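Long-range contacts in N-acetylmuramoyl-L-alanine amidase (Mycobacteroides abscessus, PDB 7AGO), which probably hydrolyses, with the help of a bound zinc ion, the amide bond between N-acetylmuramic acid and L-alanine in cell-wall peptidoglycan: residues V11-H16 with A74-D79; A101-H106 with V178-G183; D30-T35 with G169-Q174. One frame throughout, in Å; residues are numbered along the deposited sequence.

Contact 1. Residues V11-H16 with A74-D79; sequences VLDPGH and AMTRGD. With ZN (zinc ion), chain D; ZGL (D-alpha-glutamine), chain B.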
loop_
_atom_site.group_PDB
_atom_site.type_symbol
_atom_site.label_atom_id
_atom_site.label_comp_id
_atom_site.label_asym_id
_atom_site.label_seq_id
_atom_site.Cartn_x
_atom_site.Cartn_y
_atom_site.Cartn_z
ATOM N N VAL A 11 -3.591 -1.866 -10.232
ATOM C CA VAL A 11 -2.265 -1.251 -10.183
ATOM C C VAL A 11 -1.720 -1.390 -8.770
ATOM O O VAL A 11 -2.445 -1.180 -7.787
ATOM C CB VAL A 11 -2.259 0.226 -10.617
ATOM C CG1 VAL A 11 -0.808 0.740 -10.654
ATOM C CG2 VAL A 11 -2.904 0.385 -11.974
ATOM N N LEU A 12 -0.437 -1.748 -8.676
ATOM C CA LEU A 12 0.235 -2.002 -7.411
ATOM C C LEU A 12 1.348 -0.986 -7.217
ATOM O O LEU A 12 2.128 -0.732 -8.139
ATOM C CB LEU A 12 0.813 -3.418 -7.380
ATOM C CG LEU A 12 -0.194 -4.541 -7.643
ATOM C CD1 LEU A 12 0.521 -5.890 -7.753
ATOM C CD2 LEU A 12 -1.247 -4.563 -6.537
ATOM N N ASP A 13 1.421 -0.412 -6.019
ATOM C CA ASP A 13 2.421 0.608 -5.700
ATOM C C ASP A 13 3.291 0.114 -4.556
ATOM O O ASP A 13 2.877 0.188 -3.389
ATOM C CB ASP A 13 1.748 1.928 -5.312
ATOM C CG ASP A 13 2.725 2.933 -4.744
ATOM O OD1 ASP A 13 3.847 3.023 -5.293
ATOM O OD2 ASP A 13 2.376 3.635 -3.764
ATOM N N PRO A 14 4.510 -0.373 -4.830
ATOM C CA PRO A 14 5.453 -0.651 -3.739
ATOM C C PRO A 14 6.051 0.659 -3.244
ATOM O O PRO A 14 6.803 1.324 -3.957
ATOM C CB PRO A 14 6.507 -1.549 -4.412
ATOM C CG PRO A 14 6.365 -1.336 -5.903
ATOM C CD PRO A 14 5.126 -0.499 -6.162
ATOM N N GLY A 15 5.709 1.022 -2.010
ATOM C CA GLY A 15 6.032 2.352 -1.521
ATOM C C GLY A 15 7.525 2.621 -1.490
ATOM O O GLY A 15 8.339 1.727 -1.254
ATOM N N HIS A 16 7.865 3.895 -1.719
ATOM C CA HIS A 16 9.217 4.461 -1.683
ATOM C C HIS A 16 10.082 3.996 -2.849
ATOM O O HIS A 16 9.634 3.213 -3.697
ATOM C CB HIS A 16 9.885 4.161 -0.343
ATOM C CG HIS A 16 9.012 4.498 0.823
ATOM N ND1 HIS A 16 8.819 5.793 1.264
ATOM C CD2 HIS A 16 8.224 3.715 1.597
ATOM C CE1 HIS A 16 7.961 5.785 2.273
ATOM N NE2 HIS A 16 7.594 4.536 2.500
ATOM N N ALA A 74 -0.357 -3.588 -13.315
ATOM C CA ALA A 74 0.761 -2.680 -13.551
ATOM C C ALA A 74 1.355 -2.296 -12.205
ATOM O O ALA A 74 0.743 -2.519 -11.155
ATOM C CB ALA A 74 0.330 -1.439 -14.336
ATOM N N MET A 75 2.561 -1.720 -12.250
ATOM C CA MET A 75 3.268 -1.235 -11.074
ATOM C C MET A 75 3.710 0.207 -11.288
ATOM O O MET A 75 3.835 0.684 -12.421
ATOM C CB MET A 75 4.503 -2.093 -10.750
ATOM C CG MET A 75 4.185 -3.566 -10.505
ATOM S SD MET A 75 5.644 -4.509 -10.008
ATOM C CE MET A 75 6.764 -4.234 -11.390
ATOM N N THR A 76 3.968 0.898 -10.174
ATOM C CA THR A 76 4.381 2.302 -10.192
ATOM C C THR A 76 5.891 2.489 -10.226
ATOM O O THR A 76 6.354 3.632 -10.364
ATOM C CB THR A 76 3.852 3.025 -8.953
ATOM O OG1 THR A 76 4.295 2.303 -7.794
ATOM C CG2 THR A 76 2.319 3.079 -8.965
ATOM N N ARG A 77 6.672 1.424 -10.055
ATOM C CA ARG A 77 8.107 1.522 -10.288
ATOM C C ARG A 77 8.616 0.201 -10.844
ATOM O O ARG A 77 7.930 -0.824 -10.789
ATOM C CB ARG A 77 8.878 1.913 -9.020
ATOM C CG ARG A 77 8.696 0.995 -7.830
ATOM C CD ARG A 77 9.674 1.411 -6.749
ATOM N NE ARG A 77 9.347 0.962 -5.393
ATOM C CZ ARG A 77 10.170 0.277 -4.607
ATOM N NH1 ARG A 77 11.365 -0.114 -5.058
ATOM N NH2 ARG A 77 9.801 -0.020 -3.359
ATOM N N GLY A 78 9.835 0.246 -11.389
ATOM C CA GLY A 78 10.375 -0.873 -12.145
ATOM C C GLY A 78 11.642 -1.475 -11.565
ATOM O O GLY A 78 12.256 -2.343 -12.189
ATOM N N ASP A 79 12.054 -1.020 -10.388
ATOM C CA ASP A 79 13.279 -1.528 -9.783
ATOM C C ASP A 79 13.277 -1.196 -8.301
ATOM O O ASP A 79 12.441 -0.435 -7.808
ATOM C CB ASP A 79 14.528 -0.931 -10.441
ATOM C CG ASP A 79 14.646 0.566 -10.198
ATOM O OD1 ASP A 79 14.909 0.973 -9.044
ATOM O OD2 ASP A 79 14.453 1.331 -11.165
HETATM ZN ZN ZN D . 6.113 3.826 3.765
HETATM C CD ZGL B . 5.608 8.718 1.311
HETATM N N ZGL B . 4.314 7.979 3.284
HETATM O O2 ZGL B . 5.604 7.550 0.919
HETATM N N1 ZGL B . 6.324 9.685 0.751
HETATM C CA ZGL B . 4.760 9.140 2.507
HETATM C CB ZGL B . 3.600 10.020 2.028
HETATM C C ZGL B . 1.601 10.144 0.407
HETATM C CG ZGL B . 2.759 9.335 0.968
HETATM O OXT ZGL B . 1.389 11.298 0.861
HETATM O O ZGL B . 0.922 9.622 -0.484
HETATM O O HOH W 1 5.386 3.562 5.723
#
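Asp13 OD1 takes a hydrogen bond of 2.6 Å from Thr76 OG1, and Arg90 of helix 87-96 adds a salt bridge to the same oxygen. The hydroxyl reaches OD1 on its anti side, 20° out of the carboxylate plane. Thr76 OG1 sits between its own backbone N and carbonyl carbon (chi1 55°), which aims it at the aspartate. The other oxygen, Asp13 OD2, is hydrogen-bonded to Ser104 OG, so both oxygens of this buried carboxylate have partners. The Arg77 chain runs extended past the Pro14 ring, with Arg77 CG 3.8 Å from Pro14 CG. Arg77 NE donates a hydrogen bond of 2.9 Å to Pro14 O, which lies in the guanidinium plane. Arg77 NH2 adds a weak bond to Gly15 O.

These side chains fasten the C-terminal ends of two parallel strands, the edge strand 72-75 and its neighbour 9-14, in the mixed sheet of this zinc amidase. The backbone pairs through Leu12 N to Ala74 O at 2.9 Å and Thr76 N to Leu12 O at 3.2 Å. Val11 and Ala74 share one face of the sheet, Leu12 and Met75 the other. Just beyond strand 9-14, His16 NE2 binds zinc at 2.1 Å, while ND1 is hydrogen-bonded to Thr40 O. Arg77 NH1 is hydrogen-bonded to Asp79 O at 3.0 Å and forms a salt bridge with Asp80.

Contact 2. Residues A101-H106 with V178-G183; sequences AVVSIH and VLVELG. With ZN (zinc ion), chain D; ALA (alanine), chain C.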
loop_
_atom_site.group_PDB
_atom_site.type_symbol
_atom_site.label_atom_id
_atom_site.label_comp_id
_atom_site.label_asym_id
_atom_site.label_seq_id
_atom_site.Cartn_x
_atom_site.Cartn_y
_atom_site.Cartn_z
ATOM N N ALA A 101 -9.044 -1.315 -9.261
ATOM C CA ALA A 101 -8.589 -1.193 -7.884
ATOM C C ALA A 101 -7.099 -0.890 -7.882
ATOM O O ALA A 101 -6.365 -1.318 -8.776
ATOM C CB ALA A 101 -8.881 -2.468 -7.076
ATOM N N VAL A 102 -6.663 -0.150 -6.863
ATOM C CA VAL A 102 -5.262 0.216 -6.687
ATOM C C VAL A 102 -4.859 -0.121 -5.259
ATOM O O VAL A 102 -5.569 0.232 -4.314
ATOM C CB VAL A 102 -5.033 1.715 -6.967
ATOM C CG1 VAL A 102 -3.573 2.083 -6.737
ATOM C CG2 VAL A 102 -5.441 2.055 -8.391
ATOM N N VAL A 103 -3.718 -0.787 -5.089
ATOM C CA VAL A 103 -3.226 -1.100 -3.752
ATOM C C VAL A 103 -1.804 -0.592 -3.622
ATOM O O VAL A 103 -0.930 -0.977 -4.411
ATOM C CB VAL A 103 -3.285 -2.607 -3.443
ATOM C CG1 VAL A 103 -2.675 -2.880 -2.085
ATOM C CG2 VAL A 103 -4.723 -3.095 -3.487
ATOM N N SER A 104 -1.574 0.250 -2.619
ATOM C CA SER A 104 -0.244 0.714 -2.246
ATOM C C SER A 104 0.228 -0.074 -1.027
ATOM O O SER A 104 -0.541 -0.291 -0.089
ATOM C CB SER A 104 -0.275 2.215 -1.937
ATOM O OG SER A 104 1.007 2.700 -1.580
ATOM N N ILE A 105 1.488 -0.515 -1.051
ATOM C CA ILE A 105 2.034 -1.374 -0.006
ATOM C C ILE A 105 3.152 -0.633 0.708
ATOM O O ILE A 105 4.109 -0.172 0.071
ATOM C CB ILE A 105 2.550 -2.711 -0.574
ATOM C CG1 ILE A 105 1.392 -3.517 -1.170
ATOM C CG2 ILE A 105 3.277 -3.501 0.506
ATOM C CD1 ILE A 105 0.304 -3.892 -0.148
ATOM N N HIS A 106 3.044 -0.557 2.035
ATOM C CA HIS A 106 4.026 0.112 2.874
ATOM C C HIS A 106 4.300 -0.768 4.087
ATOM O O HIS A 106 3.583 -1.736 4.351
ATOM C CB HIS A 106 3.520 1.498 3.322
ATOM C CG HIS A 106 3.642 2.564 2.273
ATOM N ND1 HIS A 106 4.555 3.592 2.368
ATOM C CD2 HIS A 106 2.972 2.763 1.111
ATOM C CE1 HIS A 106 4.450 4.373 1.307
ATOM N NE2 HIS A 106 3.496 3.894 0.529
ATOM N N VAL A 178 -6.504 1.704 -1.639
ATOM C CA VAL A 178 -6.117 1.652 -0.236
ATOM C C VAL A 178 -4.599 1.609 -0.158
ATOM O O VAL A 178 -3.920 1.148 -1.083
ATOM C CB VAL A 178 -6.723 0.440 0.510
ATOM C CG1 VAL A 178 -8.248 0.526 0.522
ATOM C CG2 VAL A 178 -6.264 -0.883 -0.130
ATOM N N LEU A 179 -4.066 2.118 0.948
ATOM C CA LEU A 179 -2.641 2.022 1.252
ATOM C C LEU A 179 -2.542 1.124 2.477
ATOM O O LEU A 179 -2.983 1.508 3.568
ATOM C CB LEU A 179 -2.025 3.401 1.504
ATOM C CG LEU A 179 -0.495 3.510 1.634
ATOM C CD1 LEU A 179 -0.033 4.970 1.495
ATOM C CD2 LEU A 179 -0.002 2.930 2.962
ATOM N N VAL A 180 -1.969 -0.063 2.299
ATOM C CA VAL A 180 -1.875 -1.050 3.367
ATOM C C VAL A 180 -0.491 -0.948 3.987
ATOM O O VAL A 180 0.514 -1.199 3.314
ATOM C CB VAL A 180 -2.139 -2.475 2.855
ATOM C CG1 VAL A 180 -2.096 -3.458 4.011
ATOM C CG2 VAL A 180 -3.497 -2.558 2.164
ATOM N N GLU A 181 -0.441 -0.554 5.259
ATOM C CA GLU A 181 0.756 -0.683 6.083
ATOM C C GLU A 181 0.724 -2.082 6.689
ATOM O O GLU A 181 -0.108 -2.364 7.557
ATOM C CB GLU A 181 0.778 0.391 7.169
ATOM C CG GLU A 181 0.981 1.825 6.651
ATOM C CD GLU A 181 2.437 2.147 6.426
ATOM O OE1 GLU A 181 3.261 1.223 6.617
ATOM O OE2 GLU A 181 2.761 3.309 6.060
ATOM N N LEU A 182 1.597 -2.978 6.208
ATOM C CA LEU A 182 1.408 -4.385 6.542
ATOM C C LEU A 182 1.869 -4.721 7.952
ATOM O O LEU A 182 1.452 -5.753 8.491
ATOM C CB LEU A 182 2.125 -5.283 5.528
ATOM C CG LEU A 182 1.389 -5.436 4.195
ATOM C CD1 LEU A 182 2.291 -6.043 3.120
ATOM C CD2 LEU A 182 0.148 -6.324 4.402
ATOM N N GLY A 183 2.720 -3.893 8.546
ATOM C CA GLY A 183 3.191 -4.142 9.901
ATOM C C GLY A 183 4.183 -3.078 10.317
ATOM O O GLY A 183 4.445 -2.117 9.583
HETATM ZN ZN ZN D . 6.113 3.826 3.765
HETATM N N ALA C . 3.172 7.058 6.618
HETATM C CA ALA C . 3.349 6.817 5.188
HETATM C C ALA C . 3.707 8.112 4.463
HETATM O O ALA C . 3.513 9.201 5.015
HETATM C CB ALA C . 2.089 6.199 4.592
HETATM O O HOH W 1 5.386 3.562 5.723
#
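His106 and Leu179 meet on one face of the sheet, beside Glu181. His106 CB lies 3.3 Å from Glu181 OE1. Its CG sits beside the backbone N (chi1 -79°), which turns the ring toward Leu179 and the zinc. The leucine comes at the ring obliquely: His106 CD2 packs 3.5 Å from Leu179 CD2, and His106 NE2 lies 3.8 Å from Leu179 CD1. Ser104 OG, hydrogen-bonded to Asp13, lies at the ring edge, in its plane. His106 ND1 binds zinc at 2.1 Å, and CE1 lies beside the metal only because it is bonded to ND1. The bound alanine puts its CB over one ring face, offset toward the rim. Glu181 bends at chi2 (-83°), and its OE2 accepts a 2.7 Å hydrogen bond from the zinc-bound water. The ring and carboxylate planes stand 56° apart.

Five backbone hydrogen bonds join the two strands. Ile105 and Val180 lie side by side on the opposite face, and Ile105 CG2 touches Leu182 CD1 at 3.8 Å. A zinc ligand and a water-binding glutamate at the C-terminal ends of two central parallel strands are consistent with the zinc site of this N-acetylmuramoyl-L-alanine amidase family.

Contact 3. Residues D30-T35 with G169-Q174; sequences DGRGGT and GLNLAQ. With ZGL (D-alpha-glutamine), chain B.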
loop_
_atom_site.group_PDB
_atom_site.type_symbol
_atom_site.label_atom_id
_atom_site.label_comp_id
_atom_site.label_asym_id
_atom_site.label_seq_id
_atom_site.Cartn_x
_atom_site.Cartn_y
_atom_site.Cartn_z
ATOM N N ASP A 30 -0.675 18.128 -3.044
ATOM C CA ASP A 30 -1.072 16.958 -2.266
ATOM C C ASP A 30 -2.529 16.554 -2.465
ATOM O O ASP A 30 -2.997 15.618 -1.799
ATOM C CB ASP A 30 -0.769 17.173 -0.773
ATOM C CG ASP A 30 -1.685 18.186 -0.094
ATOM O OD1 ASP A 30 -2.648 18.696 -0.701
ATOM O OD2 ASP A 30 -1.419 18.479 1.086
ATOM N N GLY A 31 -3.240 17.212 -3.381
ATOM C CA GLY A 31 -4.618 16.890 -3.674
ATOM C C GLY A 31 -5.630 17.427 -2.689
ATOM O O GLY A 31 -6.834 17.217 -2.889
ATOM N N ARG A 32 -5.194 18.104 -1.633
ATOM C CA ARG A 32 -6.117 18.600 -0.610
ATOM C C ARG A 32 -5.650 19.961 -0.103
ATOM O O ARG A 32 -5.529 20.201 1.101
ATOM C CB ARG A 32 -6.245 17.587 0.526
ATOM C CG ARG A 32 -7.569 17.666 1.254
ATOM C CD ARG A 32 -7.571 16.754 2.462
ATOM N NE ARG A 32 -7.670 15.332 2.129
ATOM C CZ ARG A 32 -8.816 14.648 2.109
ATOM N NH1 ARG A 32 -9.964 15.272 2.367
ATOM N NH2 ARG A 32 -8.822 13.343 1.827
ATOM N N GLY A 33 -5.360 20.867 -1.043
ATOM C CA GLY A 33 -5.072 22.252 -0.725
ATOM C C GLY A 33 -3.642 22.558 -0.347
ATOM O O GLY A 33 -3.308 23.738 -0.159
ATOM N N GLY A 34 -2.785 21.549 -0.214
ATOM C CA GLY A 34 -1.430 21.788 0.247
ATOM C C GLY A 34 -0.366 21.174 -0.640
ATOM O O GLY A 34 -0.641 20.784 -1.780
ATOM N N THR A 35 0.864 21.117 -0.134
ATOM C CA THR A 35 1.949 20.426 -0.823
ATOM C C THR A 35 2.703 19.583 0.191
ATOM O O THR A 35 2.671 19.853 1.395
ATOM C CB THR A 35 2.929 21.396 -1.514
ATOM O OG1 THR A 35 3.557 22.223 -0.532
ATOM C CG2 THR A 35 2.213 22.282 -2.512
ATOM N N GLY A 169 -1.102 10.331 -2.159
ATOM C CA GLY A 169 -1.431 9.160 -2.961
ATOM C C GLY A 169 -2.865 8.702 -2.801
ATOM O O GLY A 169 -3.414 8.057 -3.704
ATOM N N LEU A 170 -3.491 9.028 -1.675
ATOM C CA LEU A 170 -4.904 8.733 -1.489
ATOM C C LEU A 170 -5.789 9.873 -1.983
ATOM O O LEU A 170 -6.822 9.626 -2.622
ATOM C CB LEU A 170 -5.192 8.457 -0.016
ATOM C CG LEU A 170 -4.431 7.253 0.563
ATOM C CD1 LEU A 170 -4.924 6.970 1.995
ATOM C CD2 LEU A 170 -4.616 6.028 -0.320
ATOM N N ASN A 171 -5.403 11.117 -1.686
ATOM C CA ASN A 171 -6.189 12.271 -2.110
ATOM C C ASN A 171 -6.322 12.341 -3.626
ATOM O O ASN A 171 -7.355 12.786 -4.140
ATOM C CB ASN A 171 -5.545 13.565 -1.599
ATOM C CG ASN A 171 -5.419 13.595 -0.083
ATOM O OD1 ASN A 171 -6.155 12.908 0.621
ATOM N ND2 ASN A 171 -4.493 14.409 0.423
ATOM N N LEU A 172 -5.294 11.915 -4.354
ATOM C CA LEU A 172 -5.264 12.074 -5.804
ATOM C C LEU A 172 -5.924 10.916 -6.543
ATOM O O LEU A 172 -6.009 10.956 -7.780
ATOM C CB LEU A 172 -3.813 12.233 -6.274
ATOM C CG LEU A 172 -3.134 13.522 -5.803
ATOM C CD1 LEU A 172 -1.621 13.472 -6.049
ATOM C CD2 LEU A 172 -3.745 14.768 -6.485
ATOM N N ALA A 173 -6.387 9.894 -5.824
ATOM C CA ALA A 173 -6.923 8.697 -6.463
ATOM C C ALA A 173 -8.225 8.998 -7.199
ATOM O O ALA A 173 -9.119 9.652 -6.655
ATOM C CB ALA A 173 -7.164 7.604 -5.422
ATOM N N GLN A 174 -8.335 8.500 -8.439
ATOM C CA GLN A 174 -9.574 8.572 -9.212
ATOM C C GLN A 174 -10.295 7.231 -9.288
ATOM O O GLN A 174 -11.318 7.123 -9.983
ATOM C CB GLN A 174 -9.287 9.085 -10.634
ATOM C CG GLN A 174 -8.710 10.504 -10.683
ATOM C CD GLN A 174 -9.663 11.536 -10.095
ATOM O OE1 GLN A 174 -10.852 11.543 -10.405
ATOM N NE2 GLN A 174 -9.144 12.399 -9.226
HETATM C CD ZGL B . 5.608 8.718 1.311
HETATM N N ZGL B . 4.314 7.979 3.284
HETATM O O2 ZGL B . 5.604 7.550 0.919
HETATM N N1 ZGL B . 6.324 9.685 0.751
HETATM C CA ZGL B . 4.760 9.140 2.507
HETATM C CB ZGL B . 3.600 10.020 2.028
HETATM C C ZGL B . 1.601 10.144 0.407
HETATM C CG ZGL B . 2.759 9.335 0.968
HETATM O OXT ZGL B . 1.389 11.298 0.861
HETATM O O ZGL B . 0.922 9.622 -0.484
#
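Asn171 meets the 30-35 loop with both the N and the O of its side-chain amide. ND2 of Asn171 donates to Asp30 O at 2.9 Å, a fairly straight bond with the acceptor in the amide plane. OD1 of Asn171 accepts from Arg32 NH2 at 3.0 Å and, more weakly, from Arg32 NE. The guanidinium stands almost upright on the amide, their planes 79° apart. Arg32 NH2 lies above the carbonyl plane, not on a lone pair. The arginine chain bends at chi3 (-73°) to bring this edge round to OD1. A smaller apolar touch completes the first shell: Leu172 CD2 lies 3.6 Å from Gly31 CA. Gly31 has positive phi, and its missing side chain lets Asn171 and Leu172 come close.

The next shell holds these groups in place. Asp30 OD1 accepts from Arg32 N at 2.8 Å, which forms an Asx turn, and from Gly34 N at 2.9 Å. The two N-H groups reach that oxygen from opposite faces of the carboxylate plane. Asp30 N also bonds to Gly34 O, so the loop is tied to itself around Asp30. Arg32 NH1 is anchored on Pro124 O. Asn171 ND2 has a second acceptor in Ser165 O.

The loop is the turn between the two short antiparallel strands 27-29 and 35-37, a beta hairpin. Asn171 belongs to the short helix 168-171, where Gly169 N donates to O of the bound D-alpha-glutamine at 2.7 Å. The contact thus joins the hairpin to this ligand-binding helix. Strand 118-122 touches both Arg32 and Asn171 at Ser122, and helix 87-96 packs against Leu172.

Overall arrangement
Contacts 1 and 2 belong to one sheet, where strands 9-14 and 101-108 are neighbours. Their centres are 11 Å apart, and Asp13 O lies 2.8 Å from Ile105 N, a probable hydrogen bond. Both reach the zinc: contact 1 brings His16, contact 2 brings His106, and Glu51 is a further protein ligand. Contact 3 lies at the surface, its centre about 18 Å from that of contact 1 and 16 Å from that of contact 2. It touches contact 2 through Leu170 CD2, 4.1 Å from Leu179 CB. D-alpha-glutamine lies beside all three: near His16 and His106, and hydrogen-bonded to Gly169 N, with Lys36 and Ala168 also holding it.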